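Local coordinates for carbohydrate deacetylase Agd3 (Neosartorya fumigata, PDB 6NWZ), which probably removes N-acetyl groups from the exopolysaccharide galactosaminogalactan, a step required for biofilm formation by the fungus, at residues H388-E393 with I407-A412; T426-I431 with I452-G457; D402-I407 with W448-R453. All coordinates share one frame; numbering follows the deposited sequence.

Along the chain, contact 1 comes first: the loop after strand 384-387, which carries two zinc-binding histidines, is closed back against helix 400-417 only 14 residues later. Contact 3 opens on that same helix, sharing Ile407, and closes after helix 441-449, so its span crosses that of contact 1. Contact 2 opens once contact 1 has closed; it starts at residues 426-431, within the span of contact 3, and both end on the same part of the chain, sharing Ile452 and Arg453. Together the three join the zinc loop, two helices and the strands 429-430 and 454-456 within the deacetylase domain.

Contact 1 (H388-E393 with I407-A412); sequences HTFTHE and ISFNQA. With ZN (zinc ion), chain L.
Phe390 and Phe409 meet where the zinc-binding loop lies against its helix, and the side chain of Phe390 can be followed outward along that meeting. CG stands anti to the backbone N (chi1 -170°), which carries the ring toward the helix. Phe390 CB lies 3.9 Å from Phe409 CB, and Phe390 CG comes closer to the same atom, at 3.6 Å. Phe409 CB thus sits over one face of the ring, offset toward its rim and also close to Phe390 CD2, in a CH-pi contact. At the ring edge, Phe390 CD1 meets Asn410 OD1 at 3.6 Å; farther out, Phe390 CE2 reaches Phe409 CD2 at 4.0 Å. The two rings are tilted 56° apart and form an oblique pair. An aromatic residue suits this buried place because its broad apolar ring packs against the helix while its edge tolerates the nearby amide oxygen. Asn410 suits its own by serving backbone and side-chain groups at once: OD1 accepts from Gly306 N, while ND2 donates to Ser387 OG and His304 O. Beyond it, Thr389 CG2 touches Ile407 CD1 at 4.2 Å. The loop reads His-Thr-Phe-Thr-His, matching the H-(S/T)-x-x-H motif of metal-dependent polysaccharide deacetylases. His388 NE2 binds the zinc ion at 2.2 Å and His392 NE2 at 2.4 Å, with Asp256 completing the protein ligands. In the fold, the loop leaves strand 384-387 and runs between helix 306-313, which Phe390 touches at Asn307, and helix 400-417, whose Trp413 also meets the Phe390 side chain.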
ATOM      1  N   HIS A 388      11.586  -5.374  18.898  1.00 41.02           N
ATOM      2  CA  HIS A 388      12.225  -6.233  17.905  1.00 37.92           C
ATOM      3  C   HIS A 388      12.920  -7.415  18.583  1.00 38.43           C
ATOM      4  O   HIS A 388      13.925  -7.929  18.082  1.00 34.59           O
ATOM      5  CB  HIS A 388      13.209  -5.421  17.060  1.00 32.53           C
ATOM      6  CG  HIS A 388      13.620  -6.089  15.785  1.00 38.84           C
ATOM      7  ND1 HIS A 388      12.718  -6.676  14.923  1.00 39.24           N
ATOM      8  CD2 HIS A 388      14.839  -6.244  15.216  1.00 35.74           C
ATOM      9  CE1 HIS A 388      13.365  -7.173  13.883  1.00 37.26           C
ATOM     10  NE2 HIS A 388      14.654  -6.924  14.037  1.00 37.23           N
ATOM     11  N   THR A 389      12.369  -7.848  19.727  1.00 35.77           N
ATOM     12  CA  THR A 389      12.922  -8.847  20.648  1.00 36.90           C
ATOM     13  C   THR A 389      14.176  -8.349  21.358  1.00 39.85           C
ATOM     14  O   THR A 389      14.812  -7.381  20.924  1.00 45.35           O
ATOM     15  CB  THR A 389      13.220 -10.179  19.952  1.00 43.27           C
ATOM     16  OG1 THR A 389      14.328 -10.030  19.054  1.00 54.63           O
ATOM     17  CG2 THR A 389      11.999 -10.663  19.195  1.00 46.22           C
ATOM     18  N   PHE A 390      14.539  -9.009  22.460  1.00 37.00           N
ATOM     19  CA  PHE A 390      15.603  -8.493  23.314  1.00 43.39           C
ATOM     20  C   PHE A 390      16.973  -8.716  22.682  1.00 49.47           C
ATOM     21  O   PHE A 390      17.722  -7.763  22.446  1.00 53.73           O
ATOM     22  CB  PHE A 390      15.518  -9.137  24.701  1.00 37.25           C
ATOM     23  CG  PHE A 390      16.421  -8.504  25.725  1.00 47.54           C
ATOM     24  CD1 PHE A 390      16.248  -7.183  26.105  1.00 46.62           C
ATOM     25  CD2 PHE A 390      17.435  -9.237  26.320  1.00 54.25           C
ATOM     26  CE1 PHE A 390      17.079  -6.603  27.052  1.00 41.91           C
ATOM     27  CE2 PHE A 390      18.267  -8.663  27.267  1.00 42.64           C
ATOM     28  CZ  PHE A 390      18.090  -7.347  27.632  1.00 42.27           C
ATOM     29  N   THR A 391      17.311  -9.969  22.377  1.00 43.44           N
ATOM     30  CA  THR A 391      18.644 -10.318  21.904  1.00 48.42           C
ATOM     31  C   THR A 391      18.710 -10.548  20.402  1.00 44.56           C
ATOM     32  O   THR A 391      19.792 -10.850  19.886  1.00 42.33           O
ATOM     33  CB  THR A 391      19.152 -11.569  22.629  1.00 47.05           C
ATOM     34  OG1 THR A 391      18.556 -12.737  22.051  1.00 47.72           O
ATOM     35  CG2 THR A 391      18.778 -11.509  24.092  1.00 39.94           C
ATOM     36  N   HIS A 392      17.586 -10.421  19.696  1.00 41.56           N
ATOM     37  CA  HIS A 392      17.506 -10.683  18.257  1.00 39.64           C
ATOM     38  C   HIS A 392      17.770 -12.153  17.933  1.00 50.50           C
ATOM     39  O   HIS A 392      18.262 -12.482  16.851  1.00 44.70           O
ATOM     40  CB  HIS A 392      18.455  -9.776  17.468  1.00 42.41           C
ATOM     41  CG  HIS A 392      18.172  -9.739  16.001  1.00 44.34           C
ATOM     42  ND1 HIS A 392      18.444 -10.802  15.166  1.00 44.34           N
ATOM     43  CD2 HIS A 392      17.637  -8.772  15.219  1.00 35.29           C
ATOM     44  CE1 HIS A 392      18.089 -10.491  13.933  1.00 45.00           C
ATOM     45  NE2 HIS A 392      17.596  -9.265  13.938  1.00 40.00           N
ATOM     46  N   GLU A 393      17.435 -13.046  18.863  1.00 62.10           N
ATOM     47  CA  GLU A 393      17.599 -14.476  18.627  1.00 51.26           C
ATOM     48  C   GLU A 393      16.632 -14.949  17.550  1.00 48.74           C
ATOM     49  O   GLU A 393      15.434 -14.649  17.601  1.00 50.71           O
ATOM     50  CB  GLU A 393      17.369 -15.266  19.916  1.00 48.21           C
ATOM     51  CG  GLU A 393      17.449 -16.783  19.738  1.00 43.76           C
ATOM     52  CD  GLU A 393      17.115 -17.545  21.009  1.00 59.34           C
ATOM     53  OE1 GLU A 393      16.695 -16.903  21.995  1.00 63.09           O
ATOM     54  OE2 GLU A 393      17.272 -18.785  21.026  1.00 55.98           O
ATOM     55  N   ILE A 407      10.759 -11.881  24.414  1.00 51.55           N
ATOM     56  CA  ILE A 407       9.685 -10.891  24.448  1.00 46.75           C
ATOM     57  C   ILE A 407       9.642 -10.163  25.786  1.00 50.61           C
ATOM     58  O   ILE A 407       9.652  -8.931  25.837  1.00 49.69           O
ATOM     59  CB  ILE A 407       8.333 -11.569  24.139  1.00 39.86           C
ATOM     60  CG1 ILE A 407       8.378 -12.276  22.784  1.00 39.71           C
ATOM     61  CG2 ILE A 407       7.202 -10.551  24.176  1.00 39.03           C
ATOM     62  CD1 ILE A 407       8.666 -11.346  21.627  1.00 38.05           C
ATOM     63  N   SER A 408       9.601 -10.914  26.889  1.00 54.19           N
ATOM     64  CA  SER A 408       9.388 -10.302  28.197  1.00 52.32           C
ATOM     65  C   SER A 408      10.546  -9.395  28.599  1.00 56.27           C
ATOM     66  O   SER A 408      10.325  -8.322  29.177  1.00 55.33           O
ATOM     67  CB  SER A 408       9.163 -11.390  29.243  1.00 46.96           C
ATOM     68  OG  SER A 408      10.093 -12.445  29.076  1.00 72.85           O
ATOM     69  N   PHE A 409      11.785  -9.805  28.319  1.00 48.38           N
ATOM     70  CA  PHE A 409      12.925  -8.966  28.675  1.00 48.13           C
ATOM     71  C   PHE A 409      12.876  -7.636  27.938  1.00 48.71           C
ATOM     72  O   PHE A 409      13.105  -6.577  28.530  1.00 52.94           O
ATOM     73  CB  PHE A 409      14.237  -9.690  28.371  1.00 50.17           C
ATOM     74  CG  PHE A 409      14.715 -10.583  29.481  1.00 49.20           C
ATOM     75  CD1 PHE A 409      13.923 -11.616  29.954  1.00 44.94           C
ATOM     76  CD2 PHE A 409      15.975 -10.402  30.035  1.00 59.64           C
ATOM     77  CE1 PHE A 409      14.372 -12.443  30.968  1.00 58.20           C
ATOM     78  CE2 PHE A 409      16.430 -11.228  31.051  1.00 45.75           C
ATOM     79  CZ  PHE A 409      15.628 -12.249  31.515  1.00 50.23           C
ATOM     80  N   ASN A 410      12.576  -7.673  26.640  1.00 45.84           N
ATOM     81  CA  ASN A 410      12.498  -6.437  25.879  1.00 36.31           C
ATOM     82  C   ASN A 410      11.326  -5.577  26.335  1.00 40.74           C
ATOM     83  O   ASN A 410      11.390  -4.348  26.240  1.00 42.53           O
ATOM     84  CB  ASN A 410      12.396  -6.749  24.387  1.00 34.66           C
ATOM     85  CG  ASN A 410      13.108  -5.727  23.528  1.00 41.47           C
ATOM     86  OD1 ASN A 410      14.207  -5.278  23.857  1.00 44.19           O
ATOM     87  ND2 ASN A 410      12.482  -5.347  22.420  1.00 41.79           N
ATOM     88  N   GLN A 411      10.254  -6.201  26.832  1.00 36.22           N
ATOM     89  CA  GLN A 411       9.143  -5.431  27.383  1.00 37.06           C
ATOM     90  C   GLN A 411       9.563  -4.712  28.660  1.00 48.08           C
ATOM     91  O   GLN A 411       9.256  -3.528  28.847  1.00 40.91           O
ATOM     92  CB  GLN A 411       7.944  -6.345  27.653  1.00 37.49           C
ATOM     93  CG  GLN A 411       7.260  -6.877  26.405  1.00 38.97           C
ATOM     94  CD  GLN A 411       6.262  -7.984  26.705  1.00 46.60           C
ATOM     95  OE1 GLN A 411       5.304  -8.192  25.958  1.00 54.75           O
ATOM     96  NE2 GLN A 411       6.488  -8.705  27.797  1.00 51.23           N
ATOM     97  N   ALA A 412      10.263  -5.417  29.553  1.00 50.26           N
ATOM     98  CA  ALA A 412      10.719  -4.794  30.791  1.00 47.31           C
ATOM     99  C   ALA A 412      11.743  -3.705  30.508  1.00 48.75           C
ATOM    100  O   ALA A 412      11.739  -2.657  31.163  1.00 55.57           O
ATOM    101  CB  ALA A 412      11.303  -5.849  31.729  1.00 40.04           C
TER
HETATM  102 ZN    ZN L 913      16.428  -7.501  12.817  1.00 54.98          ZN

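Contact 2 (T426-I431 with I452-G457); sequences TSNGII and IRNCVG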
ATOM      1  N   THR A 426       3.746   0.792  20.071  1.00 38.32           N
ATOM      2  CA  THR A 426       2.985  -0.417  19.780  1.00 35.49           C
ATOM      3  C   THR A 426       3.200  -1.410  20.915  1.00 50.10           C
ATOM      4  O   THR A 426       4.339  -1.799  21.195  1.00 47.69           O
ATOM      5  CB  THR A 426       3.411  -1.031  18.444  1.00 39.74           C
ATOM      6  OG1 THR A 426       3.112  -0.126  17.373  1.00 44.27           O
ATOM      7  CG2 THR A 426       2.694  -2.346  18.209  1.00 30.99           C
ATOM      8  N   SER A 427       2.107  -1.818  21.565  1.00 53.22           N
ATOM      9  CA  SER A 427       2.185  -2.699  22.722  1.00 37.69           C
ATOM     10  C   SER A 427       1.728  -4.124  22.445  1.00 44.69           C
ATOM     11  O   SER A 427       2.072  -5.024  23.218  1.00 43.37           O
ATOM     12  CB  SER A 427       1.356  -2.128  23.885  1.00 42.00           C
ATOM     13  OG  SER A 427      -0.008  -1.959  23.525  1.00 61.03           O
ATOM     14  N   ASN A 428       0.976  -4.353  21.370  1.00 41.14           N
ATOM     15  CA  ASN A 428       0.447  -5.673  21.057  1.00 35.37           C
ATOM     16  C   ASN A 428       1.100  -6.285  19.826  1.00 44.57           C
ATOM     17  O   ASN A 428       0.590  -7.277  19.293  1.00 43.20           O
ATOM     18  CB  ASN A 428      -1.070  -5.602  20.865  1.00 40.27           C
ATOM     19  CG  ASN A 428      -1.470  -4.715  19.701  1.00 42.61           C
ATOM     20  OD1 ASN A 428      -0.672  -3.918  19.211  1.00 55.49           O
ATOM     21  ND2 ASN A 428      -2.714  -4.844  19.257  1.00 38.23           N
ATOM     22  N   GLY A 429       2.213  -5.721  19.363  1.00 39.56           N
ATOM     23  CA  GLY A 429       2.861  -6.219  18.165  1.00 38.32           C
ATOM     24  C   GLY A 429       4.366  -6.105  18.260  1.00 35.94           C
ATOM     25  O   GLY A 429       4.909  -5.307  19.032  1.00 43.54           O
ATOM     26  N   ILE A 430       5.041  -6.927  17.458  1.00 41.99           N
ATOM     27  CA  ILE A 430       6.492  -6.925  17.375  1.00 38.66           C
ATOM     28  C   ILE A 430       6.902  -6.979  15.912  1.00 30.29           C
ATOM     29  O   ILE A 430       6.113  -7.315  15.030  1.00 35.56           O
ATOM     30  CB  ILE A 430       7.137  -8.107  18.132  1.00 34.32           C
ATOM     31  CG1 ILE A 430       6.863  -9.422  17.393  1.00 33.49           C
ATOM     32  CG2 ILE A 430       6.633  -8.176  19.560  1.00 35.89           C
ATOM     33  CD1 ILE A 430       7.601 -10.610  17.969  1.00 34.94           C
ATOM     34  N   ILE A 431       8.163  -6.638  15.672  1.00 40.96           N
ATOM     35  CA  ILE A 431       8.825  -6.948  14.409  1.00 41.34           C
ATOM     36  C   ILE A 431       9.666  -8.195  14.658  1.00 37.28           C
ATOM     37  O   ILE A 431      10.743  -8.095  15.262  1.00 43.94           O
ATOM     38  CB  ILE A 431       9.687  -5.777  13.914  1.00 37.24           C
ATOM     39  CG1 ILE A 431       8.857  -4.489  13.839  1.00 40.18           C
ATOM     40  CG2 ILE A 431      10.324  -6.122  12.572  1.00 27.70           C
ATOM     41  CD1 ILE A 431       9.617  -3.289  13.301  1.00 25.74           C
ATOM     42  N   ILE A 452       1.387  -9.902  22.987  1.00 58.75           N
ATOM     43  CA  ILE A 452       1.581  -9.825  21.540  1.00 51.97           C
ATOM     44  C   ILE A 452       0.453 -10.558  20.829  1.00 49.52           C
ATOM     45  O   ILE A 452       0.169 -11.726  21.123  1.00 48.21           O
ATOM     46  CB  ILE A 452       2.952 -10.395  21.133  1.00 47.00           C
ATOM     47  CG1 ILE A 452       4.070  -9.670  21.875  1.00 44.28           C
ATOM     48  CG2 ILE A 452       3.163 -10.274  19.631  1.00 43.27           C
ATOM     49  CD1 ILE A 452       3.922  -8.170  21.866  1.00 42.53           C
ATOM     50  N   ARG A 453      -0.185  -9.868  19.882  1.00 56.47           N
ATOM     51  CA  ARG A 453      -1.278 -10.410  19.091  1.00 45.33           C
ATOM     52  C   ARG A 453      -1.052 -10.306  17.592  1.00 54.45           C
ATOM     53  O   ARG A 453      -1.683 -11.051  16.835  1.00 55.20           O
ATOM     54  CB  ARG A 453      -2.594  -9.693  19.436  1.00 45.68           C
ATOM     55  CG  ARG A 453      -2.975  -9.754  20.903  1.00 47.59           C
ATOM     56  CD  ARG A 453      -3.510 -11.119  21.266  1.00 50.13           C
ATOM     57  NE  ARG A 453      -3.846 -11.217  22.679  1.00 52.14           N
ATOM     58  CZ  ARG A 453      -3.056 -11.772  23.590  1.00 58.98           C
ATOM     59  NH1 ARG A 453      -1.887 -12.281  23.226  1.00 62.48           N
ATOM     60  NH2 ARG A 453      -3.430 -11.822  24.861  1.00 55.21           N
ATOM     61  N   ASN A 454      -0.171  -9.418  17.144  1.00 45.96           N
ATOM     62  CA  ASN A 454       0.080  -9.210  15.728  1.00 48.56           C
ATOM     63  C   ASN A 454       1.568  -8.983  15.517  1.00 48.94           C
ATOM     64  O   ASN A 454       2.330  -8.750  16.460  1.00 50.28           O
ATOM     65  CB  ASN A 454      -0.706  -8.012  15.198  1.00 48.52           C
ATOM     66  CG  ASN A 454      -0.309  -6.726  15.884  1.00 41.65           C
ATOM     67  OD1 ASN A 454       0.713  -6.128  15.551  1.00 37.69           O
ATOM     68  ND2 ASN A 454      -1.097  -6.308  16.868  1.00 39.02           N
ATOM     69  N   CYS A 455       1.977  -9.032  14.256  1.00 46.73           N
ATOM     70  CA  CYS A 455       3.373  -8.817  13.921  1.00 51.97           C
ATOM     71  C   CYS A 455       3.454  -8.368  12.466  1.00 50.87           C
ATOM     72  O   CYS A 455       2.459  -7.924  11.882  1.00 51.70           O
ATOM     73  CB  CYS A 455       4.197 -10.088  14.183  1.00 51.18           C
ATOM     74  SG  CYS A 455       3.965 -11.403  12.963  1.00 54.48           S
ATOM     75  N   VAL A 456       4.637  -8.501  11.883  1.00 45.03           N
ATOM     76  CA  VAL A 456       4.886  -8.087  10.515  1.00 33.24           C
ATOM     77  C   VAL A 456       5.607  -9.228   9.809  1.00 38.69           C
ATOM     78  O   VAL A 456       6.356  -9.989  10.429  1.00 55.30           O
ATOM     79  CB  VAL A 456       5.693  -6.769  10.473  1.00 31.59           C
ATOM     80  CG1 VAL A 456       7.152  -6.997  10.842  1.00 43.66           C
ATOM     81  CG2 VAL A 456       5.569  -6.120   9.133  1.00 43.52           C
ATOM     82  N   GLY A 457       5.350  -9.369   8.511  1.00 40.07           N
ATOM     83  CA  GLY A 457       5.883 -10.496   7.766  1.00 34.69           C
ATOM     84  C   GLY A 457       6.953 -10.128   6.758  1.00 52.02           C
ATOM     85  O   GLY A 457       7.808  -9.277   7.026  1.00 53.51           O
TER
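At Ser427 the backbone O meets the tip of Ile452, with CD1 3.9 Å away, as the chain turns a corner after strand 424-426. Asn428 follows, and its carbonyl O takes two backbone donors: Arg453 N at 2.8 Å in an almost straight bond (177°), and Asn454 N at 3.1 Å. Its side-chain amide stands nearly perpendicular to that of Asn454, and the two touch without a hydrogen bond. Arg453 itself turns its guanidinium back to Ile452 O, with Trp448 O as its stronger partner. Gly429 is bridged to Asn454. Having no side chain, it lets Asn454 OD1 come to 3.4 Å from Gly429 CA. This single bridge joins the weakly bonded strand 429-430 to strand 454-456, which pairs in parallel with strand 487-492, in a deacetylase domain probably built as the distorted (beta/alpha) barrel of its family. Ile430 N gives Asn454 O a weak bond of 3.4 Å. Its branch CG2 meets Ile452 CD1 at 3.6 Å, the side chains crossing at about a right angle, and both press on Trp447 of helix 441-449. Ile431 lies alongside Val456 and points the same way, its CG2 3.7 Å from Val456 CG1; its backbone O weakly accepts from ND1 of the zinc ligand His388.

Contact 3 (D402-I407 with W448-R453); sequences DVFKEI and WDNGIR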
ATOM      1  N   ASP A 402      13.172 -19.793  25.408  1.00 70.68           N
ATOM      2  CA  ASP A 402      13.998 -18.753  24.804  1.00 65.48           C
ATOM      3  C   ASP A 402      13.137 -17.596  24.315  1.00 61.22           C
ATOM      4  O   ASP A 402      13.405 -16.429  24.628  1.00 48.25           O
ATOM      5  CB  ASP A 402      14.826 -19.329  23.650  1.00 62.62           C
ATOM      6  CG  ASP A 402      16.069 -20.071  24.122  1.00 70.21           C
ATOM      7  OD1 ASP A 402      16.342 -20.091  25.343  1.00 67.33           O
ATOM      8  OD2 ASP A 402      16.779 -20.637  23.262  1.00 71.05           O
ATOM      9  N   VAL A 403      12.086 -17.904  23.553  1.00 60.98           N
ATOM     10  CA  VAL A 403      11.282 -16.843  22.960  1.00 59.29           C
ATOM     11  C   VAL A 403      10.508 -16.085  24.029  1.00 52.21           C
ATOM     12  O   VAL A 403      10.307 -14.870  23.909  1.00 52.60           O
ATOM     13  CB  VAL A 403      10.351 -17.425  21.881  1.00 61.11           C
ATOM     14  CG1 VAL A 403       9.591 -16.309  21.191  1.00 62.82           C
ATOM     15  CG2 VAL A 403      11.158 -18.224  20.870  1.00 50.22           C
ATOM     16  N   PHE A 404      10.074 -16.773  25.089  1.00 50.61           N
ATOM     17  CA  PHE A 404       9.368 -16.093  26.172  1.00 56.83           C
ATOM     18  C   PHE A 404      10.233 -15.002  26.787  1.00 61.38           C
ATOM     19  O   PHE A 404       9.747 -13.904  27.084  1.00 56.00           O
ATOM     20  CB  PHE A 404       8.940 -17.097  27.243  1.00 49.24           C
ATOM     21  CG  PHE A 404       8.016 -16.518  28.284  1.00 51.21           C
ATOM     22  CD1 PHE A 404       8.514 -15.778  29.347  1.00 51.29           C
ATOM     23  CD2 PHE A 404       6.649 -16.716  28.199  1.00 50.18           C
ATOM     24  CE1 PHE A 404       7.666 -15.245  30.299  1.00 49.69           C
ATOM     25  CE2 PHE A 404       5.798 -16.187  29.150  1.00 50.60           C
ATOM     26  CZ  PHE A 404       6.307 -15.450  30.200  1.00 50.36           C
ATOM     27  N   LYS A 405      11.519 -15.289  26.992  1.00 57.59           N
ATOM     28  CA  LYS A 405      12.431 -14.274  27.495  1.00 53.46           C
ATOM     29  C   LYS A 405      12.775 -13.240  26.428  1.00 57.40           C
ATOM     30  O   LYS A 405      13.005 -12.071  26.757  1.00 48.17           O
ATOM     31  CB  LYS A 405      13.697 -14.937  28.043  1.00 48.29           C
ATOM     32  CG  LYS A 405      13.432 -15.812  29.263  1.00 48.46           C
ATOM     33  CD  LYS A 405      14.714 -16.247  29.953  1.00 51.87           C
ATOM     34  CE  LYS A 405      15.398 -17.382  29.209  1.00 61.88           C
ATOM     35  NZ  LYS A 405      14.610 -18.648  29.224  1.00 58.74           N
ATOM     36  N   GLU A 406      12.795 -13.640  25.152  1.00 54.70           N
ATOM     37  CA  GLU A 406      13.039 -12.678  24.081  1.00 49.80           C
ATOM     38  C   GLU A 406      12.008 -11.557  24.095  1.00 48.40           C
ATOM     39  O   GLU A 406      12.336 -10.397  23.820  1.00 49.25           O
ATOM     40  CB  GLU A 406      13.034 -13.386  22.726  1.00 53.47           C
ATOM     41  CG  GLU A 406      14.270 -14.216  22.443  1.00 52.60           C
ATOM     42  CD  GLU A 406      15.501 -13.365  22.222  1.00 56.76           C
ATOM     43  OE1 GLU A 406      16.568 -13.710  22.774  1.00 56.45           O
ATOM     44  OE2 GLU A 406      15.397 -12.350  21.499  1.00 54.45           O
ATOM     45  N   ILE A 407      10.759 -11.881  24.414  1.00 51.55           N
ATOM     46  CA  ILE A 407       9.685 -10.891  24.448  1.00 46.75           C
ATOM     47  C   ILE A 407       9.642 -10.163  25.786  1.00 50.61           C
ATOM     48  O   ILE A 407       9.652  -8.931  25.837  1.00 49.69           O
ATOM     49  CB  ILE A 407       8.333 -11.569  24.139  1.00 39.86           C
ATOM     50  CG1 ILE A 407       8.378 -12.276  22.784  1.00 39.71           C
ATOM     51  CG2 ILE A 407       7.202 -10.551  24.176  1.00 39.03           C
ATOM     52  CD1 ILE A 407       8.666 -11.346  21.627  1.00 38.05           C
ATOM     53  N   TRP A 448       2.171 -14.821  22.324  1.00 52.88           N
ATOM     54  CA  TRP A 448       0.797 -14.643  22.773  1.00 53.83           C
ATOM     55  C   TRP A 448       0.694 -14.637  24.291  1.00 55.58           C
ATOM     56  O   TRP A 448      -0.179 -13.962  24.848  1.00 55.76           O
ATOM     57  CB  TRP A 448      -0.088 -15.743  22.187  1.00 63.78           C
ATOM     58  CG  TRP A 448      -1.550 -15.526  22.429  1.00 61.10           C
ATOM     59  CD1 TRP A 448      -2.237 -15.757  23.588  1.00 58.54           C
ATOM     60  CD2 TRP A 448      -2.507 -15.037  21.487  1.00 55.23           C
ATOM     61  NE1 TRP A 448      -3.561 -15.437  23.425  1.00 58.88           N
ATOM     62  CE2 TRP A 448      -3.754 -14.994  22.143  1.00 59.77           C
ATOM     63  CE3 TRP A 448      -2.433 -14.630  20.151  1.00 53.12           C
ATOM     64  CZ2 TRP A 448      -4.917 -14.561  21.508  1.00 64.17           C
ATOM     65  CZ3 TRP A 448      -3.585 -14.201  19.523  1.00 52.65           C
ATOM     66  CH2 TRP A 448      -4.812 -14.171  20.201  1.00 64.03           C
ATOM     67  N   ASP A 449       1.557 -15.390  24.976  1.00 57.03           N
ATOM     68  CA  ASP A 449       1.511 -15.403  26.433  1.00 58.79           C
ATOM     69  C   ASP A 449       1.941 -14.065  27.021  1.00 57.16           C
ATOM     70  O   ASP A 449       1.579 -13.755  28.160  1.00 58.33           O
ATOM     71  CB  ASP A 449       2.365 -16.552  26.967  1.00 63.34           C
ATOM     72  CG  ASP A 449       1.769 -17.917  26.645  1.00 69.51           C
ATOM     73  OD1 ASP A 449       0.643 -17.965  26.100  1.00 63.23           O
ATOM     74  OD2 ASP A 449       2.423 -18.940  26.937  1.00 72.12           O
ATOM     75  N   ASN A 450       2.696 -13.270  26.271  1.00 60.87           N
ATOM     76  CA  ASN A 450       2.841 -11.854  26.557  1.00 57.47           C
ATOM     77  C   ASN A 450       1.821 -11.089  25.712  1.00 64.57           C
ATOM     78  O   ASN A 450       1.038 -11.676  24.964  1.00 76.73           O
ATOM     79  CB  ASN A 450       4.280 -11.408  26.305  1.00 52.75           C
ATOM     80  CG  ASN A 450       5.284 -12.195  27.136  1.00 62.47           C
ATOM     81  OD1 ASN A 450       5.597 -11.827  28.270  1.00 66.77           O
ATOM     82  ND2 ASN A 450       5.791 -13.288  26.575  1.00 53.53           N
ATOM     83  N   GLY A 451       1.815  -9.767  25.819  1.00 63.81           N
ATOM     84  CA  GLY A 451       0.751  -9.006  25.183  1.00 82.08           C
ATOM     85  C   GLY A 451       0.685  -8.989  23.664  1.00 70.83           C
ATOM     86  O   GLY A 451      -0.030  -8.155  23.100  1.00 69.90           O
ATOM     87  N   ILE A 452       1.387  -9.902  22.987  1.00 58.75           N
ATOM     88  CA  ILE A 452       1.581  -9.825  21.540  1.00 51.97           C
ATOM     89  C   ILE A 452       0.453 -10.558  20.829  1.00 49.52           C
ATOM     90  O   ILE A 452       0.169 -11.726  21.123  1.00 48.21           O
ATOM     91  CB  ILE A 452       2.952 -10.395  21.133  1.00 47.00           C
ATOM     92  CG1 ILE A 452       4.070  -9.670  21.875  1.00 44.28           C
ATOM     93  CG2 ILE A 452       3.163 -10.274  19.631  1.00 43.27           C
ATOM     94  CD1 ILE A 452       3.922  -8.170  21.866  1.00 42.53           C
ATOM     95  N   ARG A 453      -0.185  -9.868  19.882  1.00 56.47           N
ATOM     96  CA  ARG A 453      -1.278 -10.410  19.091  1.00 45.33           C
ATOM     97  C   ARG A 453      -1.052 -10.306  17.592  1.00 54.45           C
ATOM     98  O   ARG A 453      -1.683 -11.051  16.835  1.00 55.20           O
ATOM     99  CB  ARG A 453      -2.594  -9.693  19.436  1.00 45.68           C
ATOM    100  CG  ARG A 453      -2.975  -9.754  20.903  1.00 47.59           C
ATOM    101  CD  ARG A 453      -3.510 -11.119  21.266  1.00 50.13           C
ATOM    102  NE  ARG A 453      -3.846 -11.217  22.679  1.00 52.14           N
ATOM    103  CZ  ARG A 453      -3.056 -11.772  23.590  1.00 58.98           C
ATOM    104  NH1 ARG A 453      -1.887 -12.281  23.226  1.00 62.48           N
ATOM    105  NH2 ARG A 453      -3.430 -11.822  24.861  1.00 55.21           N
TER
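Ile407 and Asn450 make the tighter half of this contact, between helix 400-417 and the turn that ends helix 441-449. Ile407 CG2 lies 3.7 Å from Asn450 CB and 4.0 Å from Ile452 CG1. With CG1 of Ile407 beside the backbone N (chi1 -57°), the CG2 methyl is the branch anti to N, and it does the touching. A beta-branched aliphatic residue suits the buried spot, since the other arm of Ile407 still packs on Ile430. The outer half is looser and partly exposed. Asn450 ND2 sits over one face of the Phe404 ring, offset toward the rim, 3.9 Å from Phe404 CE2, with ring and amide planes 53° apart. At the ring edge, Phe404 CE2 meets Asp449 CB at 4.1 Å. No hydrogen bond joins the two segments here, and the polar ends look elsewhere. Asn450 ND2 donates back to Ala446 O, in the last turn of the helix just ended, while Asn450 OD1 accepts from Gln411 NE2, so the amide is held from both ends. Asp449 OD1 is hydrogen-bonded to Gln445 NE2. Beyond the turn, Arg453 NH1 bonds Trp448 O at 2.9 Å, in the carbonyl plane and on a lone pair, and its guanidinium lies over one face of the Trp448 ring as a cation-pi pair, tying the turn to the helix it leaves. The contact brings helix 400-417 against the end of helix 441-449, with Val403 on Ala443, Ala446 and Trp447, consistent with two outer helices of the (beta/alpha) barrel probably adopted by the deacetylase domain.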